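Adhesion and penetration protein autotransporter (Haemophilus influenzae, PDB 3SYJ) promotes bacterial adherence to and invasion of host cells and is probably a serine protease, its passenger domain reaching the cell surface by autotransport. Local coordinates at residues A[501-506]-A[550-555]; A[541-546]-A[570-576]. All blocks are in the same frame, centred on the assembly; numbering follows the deposited sequence.

Both contacts lie in the beta-helix part of the Hap passenger domain, and they touch each other. Contact 2 is the more buried. It pairs strands 542-543 and 567-575 in parallel, with backbone bonds, a tryptophan over a glycine and apolar side chains. Contact 1 begins where strand 499-502, the other neighbour of strand 542-543, runs out into a turn at the surface. There the chemistry turns polar: an asparagine amide, histidines and three waters join this turn to an irregular loop, and a second subunit reaches the outer end. Two probable hydrogen bonds link the contacts, Gly544 N to Ile501 O and, between side chains, His504 NE2 to Glu545 OE1.

Contact 1 (A[501-506]-A[550-555]); sequences IVNHNT and KHNGRL
Asn503 meets Arg554 and Gly553 through its amide and its backbone. Its CG stands anti to the backbone N (chi1 177°), which directs ND2 at Arg554 O. That bond is 2.8 Å long and nearly straight, and the acceptor lies in the amide plane. On the other branch, OD1 accepts from Asn505 N at 3.0 Å, which makes an Asx turn. These bonds, with a further one from ND2 to Gln508 O, hold the amide's rotation. Gly553 N also gives a weak bond to Asn503 O.

The ring edge of His504 brings CD2 to 3.0 Å from His551 O, while the extended chain of Lys550 crosses it obliquely. His504 NE2 is hydrogen-bonded to Glu545. His551 has CG anti to its own N (chi1 -171°), and its ring edge faces His504 O and Asn505 C. Water 3 lies 2.9 Å from His551 NE2. Water 1 accepts from Asn503 N and lies within donating reach of Asn552 OD1 and Gly553 O, with more acceptors near it than protons. Water 2 bridges Asn505 O and Arg554 N. Leu555 closes the inner end, its CD2 3.5 Å from Ile501 O.

Strand 499-502 enters the contact between strands 478-481 and 542-543. Leu555 and Ile501 both rest on strand 510-514. At the outer end, Thr506 and His551 pack on Pro916 of the second subunit, and Asn552 N bonds to Gln915 of that subunit.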
loop_
_atom_site.group_PDB
_atom_site.type_symbol
_atom_site.label_atom_id
_atom_site.label_comp_id
_atom_site.label_asym_id
_atom_site.label_seq_id
_atom_site.Cartn_x
_atom_site.Cartn_y
_atom_site.Cartn_z
ATOM N N ILE A 501 -7.308 -12.819 37.114
ATOM C CA ILE A 501 -8.709 -12.904 36.748
ATOM C C ILE A 501 -8.806 -13.373 35.310
ATOM O O ILE A 501 -8.266 -12.735 34.407
ATOM C CB ILE A 501 -9.419 -11.579 36.956
ATOM C CG1 ILE A 501 -9.267 -11.165 38.426
ATOM C CG2 ILE A 501 -10.888 -11.684 36.535
ATOM C CD1 ILE A 501 -10.224 -10.090 38.860
ATOM N N VAL A 502 -9.475 -14.506 35.108
ATOM C CA VAL A 502 -9.527 -15.148 33.795
ATOM C C VAL A 502 -10.937 -15.637 33.452
ATOM O O VAL A 502 -11.842 -15.597 34.288
ATOM C CB VAL A 502 -8.543 -16.353 33.703
ATOM C CG1 VAL A 502 -7.123 -15.927 34.098
ATOM C CG2 VAL A 502 -9.020 -17.512 34.566
ATOM N N ASN A 503 -11.114 -16.078 32.211
ATOM C CA ASN A 503 -12.350 -16.725 31.780
ATOM C C ASN A 503 -12.004 -17.938 30.944
ATOM O O ASN A 503 -11.644 -17.804 29.778
ATOM C CB ASN A 503 -13.233 -15.771 30.970
ATOM C CG ASN A 503 -14.495 -16.445 30.450
ATOM O OD1 ASN A 503 -14.941 -17.449 31.002
ATOM N ND2 ASN A 503 -15.078 -15.888 29.390
ATOM N N HIS A 504 -12.099 -19.120 31.541
ATOM C CA HIS A 504 -11.760 -20.342 30.825
ATOM C C HIS A 504 -12.907 -20.864 29.972
ATOM O O HIS A 504 -12.775 -21.895 29.321
ATOM C CB HIS A 504 -11.296 -21.431 31.790
ATOM C CG HIS A 504 -9.935 -21.184 32.361
ATOM N ND1 HIS A 504 -9.510 -21.743 33.548
ATOM C CD2 HIS A 504 -8.909 -20.422 31.914
ATOM C CE1 HIS A 504 -8.275 -21.346 33.797
ATOM N NE2 HIS A 504 -7.888 -20.541 32.825
ATOM N N ASN A 505 -14.033 -20.159 29.986
ATOM C CA ASN A 505 -15.185 -20.584 29.203
ATOM C C ASN A 505 -14.981 -20.273 27.725
ATOM O O ASN A 505 -14.754 -19.122 27.340
ATOM C CB ASN A 505 -16.474 -19.956 29.735
ATOM C CG ASN A 505 -17.723 -20.670 29.232
ATOM O OD1 ASN A 505 -17.972 -20.751 28.025
ATOM N ND2 ASN A 505 -18.529 -21.168 30.162
ATOM N N THR A 506 -15.053 -21.316 26.908
ATOM C CA THR A 506 -14.769 -21.209 25.483
ATOM C C THR A 506 -15.952 -20.611 24.733
ATOM O O THR A 506 -15.828 -20.187 23.582
ATOM C CB THR A 506 -14.473 -22.601 24.882
ATOM O OG1 THR A 506 -15.666 -23.396 24.898
ATOM C CG2 THR A 506 -13.406 -23.314 25.689
ATOM N N LYS A 550 -4.007 -23.486 28.885
ATOM C CA LYS A 550 -5.337 -23.234 29.418
ATOM C C LYS A 550 -6.072 -22.309 28.466
ATOM O O LYS A 550 -5.446 -21.557 27.721
ATOM C CB LYS A 550 -5.258 -22.632 30.821
ATOM C CG LYS A 550 -4.686 -23.599 31.845
ATOM C CD LYS A 550 -4.852 -23.107 33.277
ATOM C CE LYS A 550 -4.386 -24.174 34.266
ATOM N NZ LYS A 550 -4.679 -23.828 35.685
ATOM N N HIS A 551 -7.398 -22.371 28.481
ATOM C CA HIS A 551 -8.190 -21.583 27.546
ATOM C C HIS A 551 -8.300 -20.099 27.938
ATOM O O HIS A 551 -8.748 -19.754 29.034
ATOM C CB HIS A 551 -9.575 -22.218 27.337
ATOM C CG HIS A 551 -10.367 -21.582 26.234
ATOM N ND1 HIS A 551 -9.889 -21.466 24.944
ATOM C CD2 HIS A 551 -11.601 -21.019 26.226
ATOM C CE1 HIS A 551 -10.793 -20.860 24.193
ATOM N NE2 HIS A 551 -11.843 -20.584 24.945
ATOM N N ASN A 552 -7.884 -19.223 27.033
ATOM C CA ASN A 552 -8.048 -17.792 27.244
ATOM C C ASN A 552 -9.365 -17.309 26.627
ATOM O O ASN A 552 -9.386 -16.783 25.516
ATOM C CB ASN A 552 -6.849 -17.023 26.675
ATOM C CG ASN A 552 -6.794 -15.580 27.151
ATOM O OD1 ASN A 552 -7.339 -15.240 28.200
ATOM N ND2 ASN A 552 -6.132 -14.722 26.378
ATOM N N GLY A 553 -10.462 -17.501 27.357
ATOM C CA GLY A 553 -11.782 -17.128 26.877
ATOM C C GLY A 553 -11.999 -15.627 26.843
ATOM O O GLY A 553 -11.247 -14.875 27.467
ATOM N N ARG A 554 -13.017 -15.189 26.108
ATOM C CA ARG A 554 -13.274 -13.762 25.953
ATOM C C ARG A 554 -13.448 -13.120 27.321
ATOM O O ARG A 554 -14.239 -13.589 28.135
ATOM C CB ARG A 554 -14.531 -13.489 25.112
ATOM C CG ARG A 554 -14.662 -14.267 23.809
ATOM C CD ARG A 554 -14.064 -13.532 22.614
ATOM N NE ARG A 554 -14.247 -12.086 22.684
ATOM C CZ ARG A 554 -13.514 -11.222 21.988
ATOM N NH1 ARG A 554 -12.564 -11.671 21.178
ATOM N NH2 ARG A 554 -13.721 -9.915 22.102
ATOM N N LEU A 555 -12.710 -12.043 27.560
ATOM C CA LEU A 555 -12.826 -11.301 28.807
ATOM C C LEU A 555 -12.656 -9.802 28.542
ATOM O O LEU A 555 -11.684 -9.382 27.919
ATOM C CB LEU A 555 -11.797 -11.812 29.819
ATOM C CG LEU A 555 -11.664 -11.112 31.175
ATOM C CD1 LEU A 555 -12.957 -11.208 31.953
ATOM C CD2 LEU A 555 -10.523 -11.729 31.968
HETATM O O HOH W 1 -9.488 -15.307 30.002
HETATM O O HOH W 2 -15.046 -17.045 25.443
HETATM O O HOH W 3 -13.207 -18.216 23.993
#

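Contact 2 (A[541-546]-A[570-576])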
loop_
_atom_site.group_PDB
_atom_site.type_symbol
_atom_site.label_atom_id
_atom_site.label_comp_id
_atom_site.label_asym_id
_atom_site.label_seq_id
_atom_site.Cartn_x
_atom_site.Cartn_y
_atom_site.Cartn_z
ATOM N N GLY A 541 -2.147 -7.666 39.671
ATOM C CA GLY A 541 -2.211 -8.954 39.001
ATOM C C GLY A 541 -2.487 -8.940 37.508
ATOM O O GLY A 541 -2.199 -7.960 36.809
ATOM N N TRP A 542 -3.049 -10.052 37.030
ATOM C CA TRP A 542 -3.328 -10.268 35.614
ATOM C C TRP A 542 -4.821 -10.281 35.277
ATOM O O TRP A 542 -5.645 -10.747 36.069
ATOM C CB TRP A 542 -2.701 -11.590 35.141
ATOM C CG TRP A 542 -1.252 -11.463 34.831
ATOM C CD1 TRP A 542 -0.214 -11.600 35.706
ATOM C CD2 TRP A 542 -0.671 -11.156 33.562
ATOM N NE1 TRP A 542 0.976 -11.397 35.061
ATOM C CE2 TRP A 542 0.726 -11.122 33.741
ATOM C CE3 TRP A 542 -1.195 -10.904 32.292
ATOM C CZ2 TRP A 542 1.611 -10.849 32.697
ATOM C CZ3 TRP A 542 -0.317 -10.634 31.250
ATOM C CH2 TRP A 542 1.071 -10.605 31.462
ATOM N N PHE A 543 -5.146 -9.754 34.098
ATOM C CA PHE A 543 -6.453 -9.937 33.466
ATOM C C PHE A 543 -6.265 -10.754 32.200
ATOM O O PHE A 543 -5.631 -10.302 31.251
ATOM C CB PHE A 543 -7.087 -8.593 33.113
ATOM C CG PHE A 543 -7.579 -7.829 34.300
ATOM C CD1 PHE A 543 -8.720 -8.234 34.971
ATOM C CD2 PHE A 543 -6.905 -6.709 34.750
ATOM C CE1 PHE A 543 -9.178 -7.540 36.071
ATOM C CE2 PHE A 543 -7.362 -6.001 35.854
ATOM C CZ PHE A 543 -8.500 -6.417 36.514
ATOM N N GLY A 544 -6.798 -11.967 32.187
ATOM C CA GLY A 544 -6.621 -12.841 31.045
ATOM C C GLY A 544 -5.675 -13.967 31.398
ATOM O O GLY A 544 -4.822 -13.827 32.277
ATOM N N GLU A 545 -5.826 -15.094 30.717
ATOM C CA GLU A 545 -5.008 -16.259 30.990
ATOM C C GLU A 545 -3.693 -16.166 30.230
ATOM O O GLU A 545 -3.679 -15.877 29.033
ATOM C CB GLU A 545 -5.760 -17.529 30.599
ATOM C CG GLU A 545 -4.958 -18.800 30.794
ATOM C CD GLU A 545 -4.560 -19.019 32.242
ATOM O OE1 GLU A 545 -5.456 -19.237 33.087
ATOM O OE2 GLU A 545 -3.347 -18.972 32.533
ATOM N N THR A 546 -2.583 -16.400 30.921
ATOM C CA THR A 546 -1.279 -16.375 30.268
ATOM C C THR A 546 -0.777 -17.773 29.913
ATOM O O THR A 546 0.090 -17.921 29.056
ATOM C CB THR A 546 -0.218 -15.689 31.141
ATOM O OG1 THR A 546 -0.298 -16.206 32.475
ATOM C CG2 THR A 546 -0.438 -14.179 31.162
ATOM N N LEU A 570 -2.809 -0.283 37.091
ATOM C CA LEU A 570 -2.548 -1.664 36.708
ATOM C C LEU A 570 -1.043 -1.851 36.558
ATOM O O LEU A 570 -0.422 -1.276 35.659
ATOM C CB LEU A 570 -3.268 -2.004 35.401
ATOM C CG LEU A 570 -4.770 -1.715 35.432
ATOM C CD1 LEU A 570 -5.390 -1.850 34.052
ATOM C CD2 LEU A 570 -5.456 -2.635 36.424
ATOM N N SER A 571 -0.447 -2.645 37.441
ATOM C CA SER A 571 1.002 -2.774 37.442
ATOM C C SER A 571 1.446 -4.193 37.140
ATOM O O SER A 571 2.632 -4.503 37.223
ATOM C CB SER A 571 1.582 -2.322 38.785
ATOM O OG SER A 571 1.194 -3.216 39.818
ATOM N N GLY A 572 0.493 -5.052 36.797
ATOM C CA GLY A 572 0.799 -6.445 36.518
ATOM C C GLY A 572 0.780 -6.751 35.033
ATOM O O GLY A 572 1.781 -6.579 34.338
ATOM N N GLY A 573 -0.363 -7.201 34.529
ATOM C CA GLY A 573 -0.469 -7.483 33.113
ATOM C C GLY A 573 -1.873 -7.784 32.634
ATOM O O GLY A 573 -2.757 -8.130 33.432
ATOM N N THR A 574 -2.075 -7.628 31.327
ATOM C CA THR A 574 -3.294 -8.085 30.672
ATOM C C THR A 574 -2.943 -8.929 29.457
ATOM O O THR A 574 -2.001 -8.625 28.726
ATOM C CB THR A 574 -4.208 -6.926 30.197
ATOM O OG1 THR A 574 -3.533 -6.143 29.203
ATOM C CG2 THR A 574 -4.627 -6.041 31.358
ATOM N N ASN A 575 -3.704 -9.999 29.254
ATOM C CA ASN A 575 -3.649 -10.760 28.017
ATOM C C ASN A 575 -5.073 -11.016 27.555
ATOM O O ASN A 575 -5.532 -12.155 27.533
ATOM C CB ASN A 575 -2.919 -12.084 28.222
ATOM C CG ASN A 575 -2.627 -12.786 26.917
ATOM O OD1 ASN A 575 -2.631 -14.017 26.841
ATOM N ND2 ASN A 575 -2.374 -12.005 25.875
ATOM N N LEU A 576 -5.773 -9.949 27.190
ATOM C CA LEU A 576 -7.215 -10.023 27.007
ATOM C C LEU A 576 -7.664 -10.345 25.601
ATOM O O LEU A 576 -7.335 -9.638 24.652
ATOM C CB LEU A 576 -7.881 -8.721 27.441
ATOM C CG LEU A 576 -7.896 -8.473 28.943
ATOM C CD1 LEU A 576 -8.378 -7.068 29.237
ATOM C CD2 LEU A 576 -8.766 -9.497 29.626
HETATM O O HOH W 4 -2.483 -5.044 36.724
#
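Trp542 lays its indole over Gly573. The glycine CA sits 3.5 Å from the centroid of the six-membered ring and 8° off its normal, a CH-pi contact. With chi1 at -81°, CG lies beside the backbone N, and the ring leans across the neighbouring strand. Gly573 has no side chain, so the indole can come down onto the backbone. Thr546 CG2 sits over the opposite face, toward its rim, and Asn575 N meets the ring edge.

The strands run parallel, with Trp542 paired to Gly573 and Phe543 to Thr574. Gly573 N gives to Gly541 O at 3.0 Å. Phe543 N gives to Gly573 O at the same length. Asn575 N gives to Phe543 O at 2.8 Å. Water 4 continues the pairing, accepting from Gly572 N and donating to Gly541 O.

Phe543 points to the other side of the sheet. Its ring edge meets Leu570, CE2 to CD2 at 3.9 Å, and its CB touches Leu576 CD2 at 4.0 Å. Thr574 CG2 also lies at the ring edge.

Further out, Tyr539 and Ile501 pack on Phe543, and Met500 and Thr626 touch Trp542. Gly544 has backbone angles that call for glycine, and a CB there would also run into Asn575 O. Glu545, its CB pointing away from 570-576, forms a salt bridge to Arg479 through OE2.

The contact thus joins successive turns of the beta-helix. Backbone bonds set the register. Leu570 and Leu576 pack on the face of Phe543, while the indole depends on bare backbone at Gly573. The pairing therefore rests on these bonds and close packing, not on charge pairs between the segments.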